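Local coordinates for hypothetical protein (Pseudomonas syringae pv. tomato, PDB 2PAG) that is of unknown function but belongs to the SMI1/KNR4 (SUKH) family and binds calcium ions, at residues T77-I90 with E95-W109. Numbering follows the deposited sequence.
Sequences TAWDLGVPRELIPI and EDYYCVEEDGTVLLW. With CA (calcium ion), chain B; CA (calcium ion), chain C.
Edge strand 88-93 of the four-stranded antiparallel sheet pairs here with strand 96-100, while helix 71-81 and the loop after it cover part of one face of that sheet. I88 and V100 form a hydrogen-bonded antiparallel pair: I88 N donates to V100 O, and V100 N returns to I88 O at 2.8 Å. I90 N then reaches Y98 O, and P89 faces C99 as the intervening non-hydrogen-bonded pair. A water donating to both E86 O and V100 O continues the link beyond the last direct bond. On the face carrying P89 and C99, Y97 and W109 stand beneath the helix end. A78 CB sits 3.7 Å from the centroid of the Y97 ring and 8° off its normal, a CH-pi contact, whereas L81 CD2 meets the same ring at its edge, near CE2. V83 divides its branches: CG1, anti to the backbone N (chi1 175°), touches C99 SG at 3.7 Å, and CG2 lies over the six-membered ring of W109, 3.8 Å from its centroid. G82, the first residue past the helix, with positive phi, brings its C to 3.3 Å from W109 CZ2. This helix-on-sheet packing is consistent with the alpha+beta fold of the SMI1/KNR4 family. W79 NE1 donates to L87 O in the indole plane, tying the helix to the strand's approach. L87 CD2 packs on E101 CG at 3.8 Å; beyond that methylene, E101 OE1 binds a calcium ion together with D103 and T105, in the hairpin turn between strands 96-100 and 106-109, and D103 OD2 bridges to a second calcium ion that also has four water ligands.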
loop_
_atom_site.group_PDB
_atom_site.type_symbol
_atom_site.label_atom_id
_atom_site.label_comp_id
_atom_site.label_asym_id
_atom_site.label_seq_id
_atom_site.Cartn_x
_atom_site.Cartn_y
_atom_site.Cartn_z
ATOM N N THR A 77 -10.973 8.318 -1.573
ATOM C CA THR A 77 -10.374 9.647 -1.652
ATOM C C THR A 77 -9.562 9.823 -2.930
ATOM O O THR A 77 -9.694 10.830 -3.624
ATOM C CB THR A 77 -9.459 9.919 -0.446
ATOM O OG1 THR A 77 -10.232 9.894 0.764
ATOM C CG2 THR A 77 -8.779 11.274 -0.591
ATOM N N ALA A 78 -8.730 8.838 -3.245
ATOM C CA ALA A 78 -7.889 8.903 -4.435
ATOM C C ALA A 78 -8.694 8.875 -5.733
ATOM O O ALA A 78 -8.448 9.670 -6.640
ATOM C CB ALA A 78 -6.873 7.748 -4.418
ATOM N N TRP A 79 -9.658 7.964 -5.825
ATOM C CA TRP A 79 -10.462 7.866 -7.031
ATOM C C TRP A 79 -11.302 9.123 -7.229
ATOM O O TRP A 79 -11.509 9.559 -8.360
ATOM C CB TRP A 79 -11.343 6.611 -6.985
ATOM C CG TRP A 79 -10.545 5.341 -7.056
ATOM C CD1 TRP A 79 -9.355 5.155 -7.701
ATOM C CD2 TRP A 79 -10.900 4.073 -6.495
ATOM N NE1 TRP A 79 -8.946 3.845 -7.578
ATOM C CE2 TRP A 79 -9.876 3.159 -6.843
ATOM C CE3 TRP A 79 -11.981 3.618 -5.733
ATOM C CZ2 TRP A 79 -9.906 1.813 -6.453
ATOM C CZ3 TRP A 79 -12.012 2.280 -5.345
ATOM C CH2 TRP A 79 -10.980 1.394 -5.707
ATOM N N ASP A 80 -11.783 9.710 -6.136
ATOM C CA ASP A 80 -12.571 10.934 -6.248
ATOM C C ASP A 80 -11.671 12.093 -6.652
ATOM O O ASP A 80 -12.126 13.042 -7.295
ATOM C CB ASP A 80 -13.271 11.277 -4.923
ATOM C CG ASP A 80 -14.634 10.620 -4.790
ATOM O OD1 ASP A 80 -15.263 10.327 -5.831
ATOM O OD2 ASP A 80 -15.087 10.415 -3.642
ATOM N N LEU A 81 -10.394 12.013 -6.275
ATOM C CA LEU A 81 -9.431 13.063 -6.593
ATOM C C LEU A 81 -8.942 12.978 -8.038
ATOM O O LEU A 81 -8.361 13.934 -8.556
ATOM C CB LEU A 81 -8.237 12.993 -5.634
ATOM C CG LEU A 81 -7.204 14.121 -5.717
ATOM C CD1 LEU A 81 -7.869 15.441 -5.349
ATOM C CD2 LEU A 81 -6.039 13.839 -4.777
ATOM N N GLY A 82 -9.173 11.838 -8.689
ATOM C CA GLY A 82 -8.745 11.692 -10.072
ATOM C C GLY A 82 -7.955 10.441 -10.426
ATOM O O GLY A 82 -7.724 10.159 -11.602
ATOM N N VAL A 83 -7.524 9.685 -9.427
ATOM C CA VAL A 83 -6.770 8.469 -9.708
ATOM C C VAL A 83 -7.664 7.483 -10.453
ATOM O O VAL A 83 -8.789 7.213 -10.029
ATOM C CB VAL A 83 -6.278 7.798 -8.408
ATOM C CG1 VAL A 83 -5.593 6.474 -8.731
ATOM C CG2 VAL A 83 -5.317 8.721 -7.684
ATOM N N PRO A 84 -7.188 6.949 -11.591
ATOM C CA PRO A 84 -7.983 5.987 -12.360
ATOM C C PRO A 84 -8.466 4.841 -11.464
ATOM O O PRO A 84 -7.689 4.305 -10.677
ATOM C CB PRO A 84 -6.999 5.510 -13.426
ATOM C CG PRO A 84 -6.163 6.730 -13.667
ATOM C CD PRO A 84 -5.914 7.249 -12.275
ATOM N N ARG A 85 -9.743 4.475 -11.581
ATOM C CA ARG A 85 -10.329 3.399 -10.774
ATOM C C ARG A 85 -9.576 2.074 -10.885
ATOM O O ARG A 85 -9.579 1.267 -9.953
ATOM C CB ARG A 85 -11.789 3.179 -11.184
ATOM C CG ARG A 85 -12.506 2.038 -10.453
ATOM C CD ARG A 85 -12.727 2.361 -8.984
ATOM N NE ARG A 85 -13.891 1.666 -8.434
ATOM C CZ ARG A 85 -13.895 0.410 -8.001
ATOM N NH1 ARG A 85 -12.789 -0.319 -8.043
ATOM N NH2 ARG A 85 -15.012 -0.117 -7.519
ATOM N N GLU A 86 -8.942 1.852 -12.031
ATOM C CA GLU A 86 -8.191 0.627 -12.288
ATOM C C GLU A 86 -6.897 0.518 -11.478
ATOM O O GLU A 86 -6.282 -0.550 -11.419
ATOM C CB GLU A 86 -7.864 0.539 -13.781
ATOM C CG GLU A 86 -6.970 1.663 -14.273
ATOM C CD GLU A 86 -6.897 1.740 -15.783
ATOM O OE1 GLU A 86 -6.581 0.711 -16.420
ATOM O OE2 GLU A 86 -7.151 2.834 -16.333
ATOM N N LEU A 87 -6.487 1.622 -10.863
ATOM C CA LEU A 87 -5.267 1.661 -10.058
ATOM C C LEU A 87 -5.625 1.639 -8.578
ATOM O O LEU A 87 -6.490 2.399 -8.133
ATOM C CB LEU A 87 -4.472 2.937 -10.367
ATOM C CG LEU A 87 -4.031 3.164 -11.815
ATOM C CD1 LEU A 87 -3.179 4.437 -11.894
ATOM C CD2 LEU A 87 -3.237 1.951 -12.307
ATOM N N ILE A 88 -4.958 0.773 -7.815
ATOM C CA ILE A 88 -5.212 0.678 -6.378
ATOM C C ILE A 88 -4.071 1.322 -5.601
ATOM O O ILE A 88 -2.926 0.878 -5.683
ATOM C CB ILE A 88 -5.325 -0.783 -5.906
ATOM C CG1 ILE A 88 -6.406 -1.514 -6.699
ATOM C CG2 ILE A 88 -5.653 -0.817 -4.414
ATOM C CD1 ILE A 88 -6.447 -3.009 -6.429
ATOM N N PRO A 89 -4.369 2.366 -4.818
ATOM C CA PRO A 89 -3.301 3.018 -4.053
ATOM C C PRO A 89 -2.586 2.102 -3.077
ATOM O O PRO A 89 -3.210 1.274 -2.418
ATOM C CB PRO A 89 -4.032 4.137 -3.318
ATOM C CG PRO A 89 -5.149 4.470 -4.245
ATOM C CD PRO A 89 -5.633 3.115 -4.699
ATOM N N ILE A 90 -1.266 2.240 -3.002
ATOM C CA ILE A 90 -0.500 1.470 -2.040
ATOM C C ILE A 90 0.035 2.463 -1.011
ATOM O O ILE A 90 0.291 2.102 0.131
ATOM C CB ILE A 90 0.668 0.662 -2.695
ATOM C CG1 ILE A 90 1.457 -0.050 -1.594
ATOM C CG2 ILE A 90 1.607 1.583 -3.497
ATOM C CD1 ILE A 90 2.476 -1.056 -2.105
ATOM N N GLU A 95 -0.670 14.933 -1.723
ATOM C CA GLU A 95 -1.826 14.865 -2.607
ATOM C C GLU A 95 -1.548 13.886 -3.745
ATOM O O GLU A 95 -2.380 13.702 -4.633
ATOM C CB GLU A 95 -2.153 16.248 -3.185
ATOM C CG GLU A 95 -0.946 17.030 -3.659
ATOM C CD GLU A 95 -1.321 18.229 -4.518
ATOM O OE1 GLU A 95 -2.453 18.741 -4.370
ATOM O OE2 GLU A 95 -0.479 18.660 -5.332
ATOM N N ASP A 96 -0.375 13.258 -3.715
ATOM C CA ASP A 96 -0.015 12.288 -4.743
ATOM C C ASP A 96 -0.235 10.886 -4.207
ATOM O O ASP A 96 -0.370 10.688 -3.000
ATOM C CB ASP A 96 1.445 12.446 -5.170
ATOM C CG ASP A 96 1.714 13.761 -5.879
ATOM O OD1 ASP A 96 0.758 14.378 -6.405
ATOM O OD2 ASP A 96 2.894 14.163 -5.921
ATOM N N TYR A 97 -0.256 9.907 -5.103
ATOM C CA TYR A 97 -0.486 8.523 -4.694
ATOM C C TYR A 97 0.335 7.506 -5.458
ATOM O O TYR A 97 0.375 7.528 -6.685
ATOM C CB TYR A 97 -1.951 8.134 -4.909
ATOM C CG TYR A 97 -2.940 8.794 -3.990
ATOM C CD1 TYR A 97 -3.271 8.222 -2.766
ATOM C CD2 TYR A 97 -3.550 9.993 -4.350
ATOM C CE1 TYR A 97 -4.188 8.822 -1.918
ATOM C CE2 TYR A 97 -4.467 10.607 -3.508
ATOM C CZ TYR A 97 -4.781 10.015 -2.294
ATOM O OH TYR A 97 -5.685 10.611 -1.453
ATOM N N TYR A 98 0.987 6.610 -4.726
ATOM C CA TYR A 98 1.709 5.520 -5.372
ATOM C C TYR A 98 0.571 4.510 -5.521
ATOM O O TYR A 98 -0.111 4.190 -4.546
ATOM C CB TYR A 98 2.812 4.986 -4.454
ATOM C CG TYR A 98 3.990 5.928 -4.322
ATOM C CD1 TYR A 98 4.956 6.010 -5.323
ATOM C CD2 TYR A 98 4.142 6.732 -3.194
ATOM C CE1 TYR A 98 6.055 6.868 -5.207
ATOM C CE2 TYR A 98 5.241 7.598 -3.067
ATOM C CZ TYR A 98 6.188 7.654 -4.077
ATOM O OH TYR A 98 7.277 8.485 -3.946
ATOM N N CYS A 99 0.333 4.053 -6.747
ATOM C CA CYS A 99 -0.756 3.116 -7.021
ATOM C C CYS A 99 -0.269 1.905 -7.780
ATOM O O CYS A 99 0.736 1.970 -8.490
ATOM C CB CYS A 99 -1.844 3.796 -7.849
ATOM S SG CYS A 99 -2.422 5.373 -7.196
ATOM N N VAL A 100 -1.022 0.817 -7.674
ATOM C CA VAL A 100 -0.647 -0.429 -8.317
ATOM C C VAL A 100 -1.575 -0.833 -9.455
ATOM O O VAL A 100 -2.806 -0.846 -9.308
ATOM C CB VAL A 100 -0.598 -1.556 -7.282
ATOM C CG1 VAL A 100 0.055 -2.791 -7.876
ATOM C CG2 VAL A 100 0.176 -1.081 -6.055
ATOM N N GLU A 101 -0.965 -1.152 -10.594
ATOM C CA GLU A 101 -1.691 -1.588 -11.778
ATOM C C GLU A 101 -2.148 -3.022 -11.555
ATOM O O GLU A 101 -1.683 -3.701 -10.631
ATOM C CB GLU A 101 -0.789 -1.563 -13.014
ATOM C CG GLU A 101 -0.319 -0.207 -13.470
ATOM C CD GLU A 101 0.221 -0.270 -14.887
ATOM O OE1 GLU A 101 0.963 -1.230 -15.197
ATOM O OE2 GLU A 101 -0.097 0.633 -15.690
ATOM N N GLU A 102 -3.052 -3.489 -12.412
ATOM C CA GLU A 102 -3.562 -4.846 -12.295
ATOM C C GLU A 102 -2.449 -5.882 -12.422
ATOM O O GLU A 102 -2.516 -6.942 -11.790
ATOM C CB GLU A 102 -4.655 -5.069 -13.344
ATOM C CG GLU A 102 -5.745 -4.003 -13.257
ATOM C CD GLU A 102 -6.877 -4.213 -14.243
ATOM O OE1 GLU A 102 -7.600 -5.228 -14.115
ATOM O OE2 GLU A 102 -7.044 -3.358 -15.144
ATOM N N ASP A 103 -1.418 -5.575 -13.211
ATOM C CA ASP A 103 -0.306 -6.502 -13.378
ATOM C C ASP A 103 0.815 -6.308 -12.363
ATOM O O ASP A 103 1.875 -6.926 -12.474
ATOM C CB ASP A 103 0.263 -6.459 -14.813
ATOM C CG ASP A 103 0.859 -5.106 -15.196
ATOM O OD1 ASP A 103 1.211 -4.303 -14.310
ATOM O OD2 ASP A 103 0.999 -4.863 -16.413
ATOM N N GLY A 104 0.580 -5.451 -11.375
ATOM C CA GLY A 104 1.575 -5.250 -10.336
ATOM C C GLY A 104 2.508 -4.062 -10.414
ATOM O O GLY A 104 3.173 -3.755 -9.419
ATOM N N THR A 105 2.581 -3.393 -11.562
ATOM C CA THR A 105 3.466 -2.241 -11.681
ATOM C C THR A 105 3.009 -1.140 -10.727
ATOM O O THR A 105 1.811 -0.914 -10.573
ATOM C CB THR A 105 3.464 -1.675 -13.120
ATOM O OG1 THR A 105 3.753 -2.725 -14.050
ATOM C CG2 THR A 105 4.516 -0.566 -13.261
ATOM N N VAL A 106 3.963 -0.477 -10.077
ATOM C CA VAL A 106 3.641 0.620 -9.164
ATOM C C VAL A 106 3.906 1.921 -9.905
ATOM O O VAL A 106 4.968 2.100 -10.506
ATOM C CB VAL A 106 4.510 0.595 -7.891
ATOM C CG1 VAL A 106 4.126 1.767 -6.990
ATOM C CG2 VAL A 106 4.306 -0.721 -7.150
ATOM N N LEU A 107 2.934 2.824 -9.862
ATOM C CA LEU A 107 3.057 4.103 -10.544
ATOM C C LEU A 107 2.866 5.219 -9.544
ATOM O O LEU A 107 2.400 4.998 -8.430
ATOM C CB LEU A 107 1.977 4.239 -11.618
ATOM C CG LEU A 107 1.772 3.102 -12.616
ATOM C CD1 LEU A 107 0.580 3.410 -13.515
ATOM C CD2 LEU A 107 3.028 2.924 -13.449
ATOM N N LEU A 108 3.221 6.428 -9.951
ATOM C CA LEU A 108 3.025 7.577 -9.089
ATOM C C LEU A 108 2.042 8.484 -9.807
ATOM O O LEU A 108 2.294 8.906 -10.936
ATOM C CB LEU A 108 4.343 8.310 -8.852
ATOM C CG LEU A 108 4.213 9.591 -8.027
ATOM C CD1 LEU A 108 3.652 9.290 -6.640
ATOM C CD2 LEU A 108 5.585 10.240 -7.938
ATOM N N TRP A 109 0.912 8.762 -9.166
ATOM C CA TRP A 109 -0.093 9.627 -9.763
ATOM C C TRP A 109 0.024 11.004 -9.128
ATOM O O TRP A 109 -0.100 11.145 -7.911
ATOM C CB TRP A 109 -1.488 9.061 -9.518
ATOM C CG TRP A 109 -2.584 9.827 -10.195
ATOM C CD1 TRP A 109 -3.051 9.645 -11.465
ATOM C CD2 TRP A 109 -3.360 10.885 -9.626
ATOM N NE1 TRP A 109 -4.081 10.524 -11.720
ATOM C CE2 TRP A 109 -4.289 11.297 -10.607
ATOM C CE3 TRP A 109 -3.362 11.525 -8.377
ATOM C CZ2 TRP A 109 -5.214 12.324 -10.380
ATOM C CZ3 TRP A 109 -4.286 12.547 -8.149
ATOM C CH2 TRP A 109 -5.199 12.935 -9.147
HETATM CA CA CA B . 2.230 -2.740 -15.940
HETATM CA CA CA C . 0.591 -5.227 -18.701
HETATM O O HOH W 1 -5.050 -2.499 -9.853
HETATM O O HOH W 2 -1.360 -3.613 -18.164
HETATM O O HOH W 3 2.798 -6.184 -18.553
HETATM O O HOH W 4 0.933 -7.881 -17.944
HETATM O O HOH W 5 -1.352 -6.722 -18.396
#